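Xylose isomerase-like TIM barrel (Anabaena variabilis ATCC 29413, PDB 2QW5) probably acts as a zinc-dependent isomerase or epimerase of sugars, with a zinc ion and D-xylose bound in its TIM barrel. Local coordinates at residues His244-Ser249 with Lys264-Pro269; Ala7-Tyr12 with Gly276-Glu281. All coordinates share one frame; numbering follows the deposited sequence.

In the fold
Both contacts involve the wall of the closed eight-stranded parallel barrel, and they meet through strands 243-248 and 278-280, which are neighbours in it. The touching residues of contact 1 are all buried and meet almost wholly through apolar side chains, where a helix lies on the outside of the barrel. Contact 2 is partly buried and runs from the exposed start of the modelled chain into the barrel wall; there the backbones of the first and last strands pair directly through three hydrogen bonds, with apolar side chains packing on both faces. Each contact also delivers one zinc ligand near the C-terminal end of its strand, Gln247 in contact 1 and Glu281 in contact 2.

Contact 1. Residues His244-Ser249 with Lys264-Pro269; sequences HYVQVS and KSFLTP. With ZN (zinc ion), chain D.
Phe266 reaches from its helix toward the strand and meets Val246, Gln247 and Val248 at once, all three through CE2. Its CG stands anti to the backbone N (chi1 179°), which extends the ring away from the helix backbone toward the sheet. Val246 CG1 comes from the opposite direction and ends 4.2 Å from Phe266 CE2, while Val248 CG1 lies 4.4 Å from that same CE2. The carbonyl O of Gln247, the residue between the two valines in sequence, is 4.1 Å from Phe266 CE2. All three approach the ring obliquely. A long flat side chain suits this place, because the helix and strand axes stay 11.0 Å apart and run nearly antiparallel, at 160°. Leu267 follows with a lighter touch: its CD2 comes to 4.3 Å from Val248 CG1, so Val248 is shared between two successive helix residues. The branched valines present compact methyl groups to this outer layer. On the helix's far side Thr268 turns its hydroxyl back to Lys264, OG1 donating to Lys264 O at 2.7 Å, so that this oxygen takes both Thr268 OG1 and Thr268 N, from opposite faces of its plane. Gln247 points the other way, into the barrel, where its OE1 binds the zinc ion at 2.4 Å and its NE2 hydrogen-bonds Glu49. Strand and helix here are the first two members of a beta-alpha-beta unit that ends in strand 278-280. Phe266 also meets Phe230 of helix 227-240, and Leu267 packs on Leu329 and Ile332 of helix 314-332, so helix 263-273 sits between these two.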
loop_
_atom_site.group_PDB
_atom_site.type_symbol
_atom_site.label_atom_id
_atom_site.label_comp_id
_atom_site.label_asym_id
_atom_site.label_seq_id
_atom_site.Cartn_x
_atom_site.Cartn_y
_atom_site.Cartn_z
ATOM N N HIS A 244 -20.680 15.238 27.143
ATOM C CA HIS A 244 -20.738 16.552 26.526
ATOM C C HIS A 244 -21.485 16.676 25.225
ATOM O O HIS A 244 -21.836 17.795 24.833
ATOM C CB HIS A 244 -19.325 17.095 26.341
ATOM C CG HIS A 244 -18.557 17.238 27.623
ATOM N ND1 HIS A 244 -19.161 17.548 28.822
ATOM C CD2 HIS A 244 -17.229 17.229 27.864
ATOM C CE1 HIS A 244 -18.233 17.663 29.756
ATOM N NE2 HIS A 244 -17.052 17.494 29.199
ATOM N N TYR A 245 -21.687 15.570 24.512
ATOM C CA TYR A 245 -22.262 15.651 23.158
ATOM C C TYR A 245 -22.756 14.304 22.683
ATOM O O TYR A 245 -22.294 13.284 23.163
ATOM C CB TYR A 245 -21.169 16.152 22.228
ATOM C CG TYR A 245 -21.580 16.708 20.876
ATOM C CD1 TYR A 245 -22.522 17.735 20.747
ATOM C CD2 TYR A 245 -20.910 16.306 19.729
ATOM C CE1 TYR A 245 -22.798 18.320 19.472
ATOM C CE2 TYR A 245 -21.192 16.872 18.472
ATOM C CZ TYR A 245 -22.119 17.859 18.353
ATOM O OH TYR A 245 -22.377 18.362 17.107
ATOM N N VAL A 246 -23.666 14.306 21.710
ATOM C CA VAL A 246 -24.291 13.073 21.192
ATOM C C VAL A 246 -24.517 13.244 19.690
ATOM O O VAL A 246 -25.012 14.296 19.273
ATOM C CB VAL A 246 -25.651 12.767 21.872
ATOM C CG1 VAL A 246 -26.372 11.598 21.185
ATOM C CG2 VAL A 246 -25.475 12.428 23.339
ATOM N N GLN A 247 -24.122 12.216 18.921
ATOM C CA GLN A 247 -24.286 12.157 17.481
ATOM C C GLN A 247 -25.126 10.943 17.055
ATOM O O GLN A 247 -24.961 9.832 17.590
ATOM C CB GLN A 247 -22.948 12.099 16.793
ATOM C CG GLN A 247 -22.105 13.296 16.980
ATOM C CD GLN A 247 -20.825 13.159 16.217
ATOM O OE1 GLN A 247 -20.174 12.125 16.275
ATOM N NE2 GLN A 247 -20.482 14.181 15.442
ATOM N N VAL A 248 -26.068 11.172 16.134
ATOM C CA VAL A 248 -26.890 10.106 15.564
ATOM C C VAL A 248 -26.368 9.929 14.142
ATOM O O VAL A 248 -26.283 10.901 13.356
ATOM C CB VAL A 248 -28.421 10.358 15.630
ATOM C CG1 VAL A 248 -28.877 10.213 17.103
ATOM C CG2 VAL A 248 -28.801 11.716 15.024
ATOM N N SER A 249 -26.010 8.686 13.834
ATOM C CA SER A 249 -25.399 8.319 12.560
ATOM C C SER A 249 -25.644 6.847 12.345
ATOM O O SER A 249 -25.422 6.054 13.283
ATOM C CB SER A 249 -23.893 8.536 12.633
ATOM O OG SER A 249 -23.311 8.430 11.358
ATOM N N LYS A 264 -34.389 3.326 20.063
ATOM C CA LYS A 264 -34.960 3.260 21.421
ATOM C C LYS A 264 -33.893 2.944 22.443
ATOM O O LYS A 264 -33.759 3.659 23.455
ATOM C CB LYS A 264 -36.078 2.216 21.505
ATOM C CG LYS A 264 -36.870 2.208 22.787
ATOM C CD LYS A 264 -37.869 1.056 22.818
ATOM C CE LYS A 264 -38.750 1.162 24.074
ATOM N NZ LYS A 264 -39.863 0.151 24.137
ATOM N N SER A 265 -33.133 1.881 22.164
ATOM C CA SER A 265 -32.064 1.422 23.076
ATOM C C SER A 265 -30.889 2.342 23.225
ATOM O O SER A 265 -30.247 2.368 24.288
ATOM C CB SER A 265 -31.581 0.047 22.650
ATOM O OG SER A 265 -32.534 -0.877 23.076
ATOM N N PHE A 266 -30.606 3.099 22.171
ATOM C CA PHE A 266 -29.518 4.075 22.167
ATOM C C PHE A 266 -29.967 5.389 22.820
ATOM O O PHE A 266 -29.288 5.899 23.687
ATOM C CB PHE A 266 -29.011 4.339 20.735
ATOM C CG PHE A 266 -27.916 5.347 20.677
ATOM C CD1 PHE A 266 -26.624 5.005 21.104
ATOM C CD2 PHE A 266 -28.169 6.663 20.250
ATOM C CE1 PHE A 266 -25.592 5.948 21.080
ATOM C CE2 PHE A 266 -27.148 7.627 20.234
ATOM C CZ PHE A 266 -25.840 7.256 20.642
ATOM N N LEU A 267 -31.100 5.943 22.390
ATOM C CA LEU A 267 -31.534 7.243 22.890
ATOM C C LEU A 267 -32.196 7.271 24.262
ATOM O O LEU A 267 -32.101 8.300 24.945
ATOM C CB LEU A 267 -32.469 7.961 21.889
ATOM C CG LEU A 267 -31.914 8.550 20.581
ATOM C CD1 LEU A 267 -33.060 9.127 19.841
ATOM C CD2 LEU A 267 -30.855 9.607 20.823
ATOM N N THR A 268 -32.896 6.216 24.647
ATOM C CA THR A 268 -33.611 6.234 25.934
ATOM C C THR A 268 -32.710 6.586 27.135
ATOM O O THR A 268 -33.035 7.517 27.854
ATOM C CB THR A 268 -34.423 4.957 26.171
ATOM O OG1 THR A 268 -35.438 4.901 25.163
ATOM C CG2 THR A 268 -35.046 4.963 27.572
ATOM N N PRO A 269 -31.568 5.880 27.326
ATOM C CA PRO A 269 -30.716 6.250 28.462
ATOM C C PRO A 269 -30.087 7.642 28.380
ATOM O O PRO A 269 -29.871 8.284 29.423
ATOM C CB PRO A 269 -29.650 5.147 28.489
ATOM C CG PRO A 269 -29.698 4.511 27.152
ATOM C CD PRO A 269 -31.060 4.698 26.609
HETATM ZN ZN ZN D . -18.815 10.916 14.721
HETATM O O HOH W 1 -17.598 10.053 13.345
#

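Contact 2. Residues Ala7-Tyr12 with Gly276-Glu281. With ZN (zinc ion), chain D.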
loop_
_atom_site.group_PDB
_atom_site.type_symbol
_atom_site.label_atom_id
_atom_site.label_comp_id
_atom_site.label_asym_id
_atom_site.label_seq_id
_atom_site.Cartn_x
_atom_site.Cartn_y
_atom_site.Cartn_z
ATOM N N ALA A 7 -39.284 20.886 26.508
ATOM C CA ALA A 7 -38.753 21.588 25.299
ATOM C C ALA A 7 -38.073 20.592 24.351
ATOM O O ALA A 7 -37.297 19.729 24.798
ATOM C CB ALA A 7 -37.765 22.681 25.705
ATOM N N THR A 8 -38.371 20.725 23.050
ATOM C CA THR A 8 -37.784 19.867 22.001
ATOM C C THR A 8 -36.288 20.214 21.837
ATOM O O THR A 8 -35.928 21.404 21.774
ATOM C CB THR A 8 -38.519 20.009 20.620
ATOM O OG1 THR A 8 -38.342 21.337 20.093
ATOM C CG2 THR A 8 -40.038 19.672 20.751
ATOM N N SER A 9 -35.436 19.185 21.763
ATOM C CA SER A 9 -33.985 19.392 21.669
ATOM C C SER A 9 -33.554 20.028 20.329
ATOM O O SER A 9 -34.289 20.018 19.343
ATOM C CB SER A 9 -33.223 18.084 21.927
ATOM O OG SER A 9 -33.462 17.149 20.901
ATOM N N ASP A 10 -32.381 20.645 20.349
ATOM C CA ASP A 10 -31.767 21.253 19.160
ATOM C C ASP A 10 -31.131 20.121 18.358
ATOM O O ASP A 10 -30.455 19.243 18.923
ATOM C CB ASP A 10 -30.663 22.251 19.547
ATOM C CG ASP A 10 -31.201 23.572 20.041
ATOM O OD1 ASP A 10 -32.392 23.853 19.876
ATOM O OD2 ASP A 10 -30.405 24.355 20.583
ATOM N N ILE A 11 -31.349 20.160 17.058
ATOM C CA ILE A 11 -30.796 19.176 16.146
ATOM C C ILE A 11 -29.818 19.898 15.248
ATOM O O ILE A 11 -30.181 20.879 14.587
ATOM C CB ILE A 11 -31.904 18.460 15.291
ATOM C CG1 ILE A 11 -33.015 17.890 16.169
ATOM C CG2 ILE A 11 -31.300 17.346 14.393
ATOM C CD1 ILE A 11 -32.517 16.949 17.215
ATOM N N TYR A 12 -28.574 19.417 15.226
ATOM C CA TYR A 12 -27.509 19.961 14.369
ATOM C C TYR A 12 -27.254 18.981 13.231
ATOM O O TYR A 12 -27.753 17.868 13.263
ATOM C CB TYR A 12 -26.214 20.101 15.158
ATOM C CG TYR A 12 -26.140 21.174 16.231
ATOM C CD1 TYR A 12 -27.285 21.823 16.758
ATOM C CD2 TYR A 12 -24.904 21.449 16.848
ATOM C CE1 TYR A 12 -27.149 22.784 17.804
ATOM C CE2 TYR A 12 -24.789 22.388 17.866
ATOM C CZ TYR A 12 -25.899 23.053 18.338
ATOM O OH TYR A 12 -25.745 23.961 19.364
ATOM N N GLY A 276 -28.251 18.421 25.914
ATOM C CA GLY A 276 -27.530 19.180 24.897
ATOM C C GLY A 276 -28.051 18.928 23.490
ATOM O O GLY A 276 -29.054 18.264 23.310
ATOM N N PRO A 277 -27.359 19.464 22.473
ATOM C CA PRO A 277 -27.775 19.257 21.090
ATOM C C PRO A 277 -27.480 17.836 20.587
ATOM O O PRO A 277 -26.494 17.244 21.030
ATOM C CB PRO A 277 -26.933 20.282 20.328
ATOM C CG PRO A 277 -25.736 20.484 21.150
ATOM C CD PRO A 277 -26.161 20.323 22.567
ATOM N N ILE A 278 -28.326 17.321 19.686
ATOM C CA ILE A 278 -28.168 15.993 19.057
ATOM C C ILE A 278 -27.752 16.261 17.616
ATOM O O ILE A 278 -28.515 16.854 16.892
ATOM C CB ILE A 278 -29.497 15.184 19.065
ATOM C CG1 ILE A 278 -29.983 14.901 20.491
ATOM C CG2 ILE A 278 -29.330 13.863 18.305
ATOM C CD1 ILE A 278 -29.080 13.985 21.277
ATOM N N ALA A 279 -26.534 15.843 17.208
ATOM C CA ALA A 279 -26.043 16.111 15.842
ATOM C C ALA A 279 -26.237 14.939 14.874
ATOM O O ALA A 279 -25.917 13.831 15.194
ATOM C CB ALA A 279 -24.615 16.497 15.855
ATOM N N VAL A 280 -26.816 15.225 13.707
ATOM C CA VAL A 280 -26.938 14.268 12.616
ATOM C C VAL A 280 -25.566 14.277 11.925
ATOM O O VAL A 280 -25.161 15.312 11.417
ATOM C CB VAL A 280 -28.033 14.713 11.594
ATOM C CG1 VAL A 280 -27.928 13.906 10.278
ATOM C CG2 VAL A 280 -29.405 14.605 12.234
ATOM N N GLU A 281 -24.851 13.148 11.944
ATOM C CA GLU A 281 -23.542 13.063 11.296
ATOM C C GLU A 281 -23.549 12.057 10.134
ATOM O O GLU A 281 -23.414 10.858 10.333
ATOM C CB GLU A 281 -22.455 12.731 12.283
ATOM C CG GLU A 281 -21.069 13.033 11.671
ATOM C CD GLU A 281 -19.954 12.699 12.588
ATOM O OE1 GLU A 281 -20.009 11.556 13.106
ATOM O OE2 GLU A 281 -19.038 13.535 12.756
HETATM ZN ZN ZN D . -18.815 10.916 14.721
HETATM O O HOH W 2 -30.899 20.345 22.753
HETATM O O HOH W 1 -17.598 10.053 13.345
#
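The ring of Tyr12 lies against Pro277, whose CB sits over one face, 3.6 Å from the ring centroid and 17° off its normal, a CH-pi contact. Tyr12 CG is anti to its carbonyl carbon (chi1 -70°), which places the ring beside its own backbone N, where the CB of Pro277 can lie over its face. The two side chains meet obliquely, the proline being a rigid ring whose CB offers C-H groups to the aromatic face. On this same side of the sheet Tyr12 CB meets Ala279 CB at 4.0 Å; the small alanine fits between Tyr12 and Tyr245. Ile11 and Ile278 occupy the other face side by side, pointing the same way, with Ile11 CD1 4.0 Å from Ile278 CB. Ile11 CG2 also reaches Val280 CG2, the two side chains crossing at a slant. Between these two layers of side chains the strands pair in parallel. Ile278 N donates to Asp10 O at 3.0 Å and Tyr12 N to Ile278 O at 3.1 Å. Val280 N then donates to Tyr12 O at 2.8 Å. One residue past the strand, Glu281 turns away to bind the zinc ion through OE1 at 2.1 Å, beside Glu183, Asp216 and Gln247. The pairing closes the TIM barrel, last strand against first. Ile11 and Val280 face helix 314-332, whereas Tyr12 and Ala279 touch Tyr245 of strand 243-248 on the inner side.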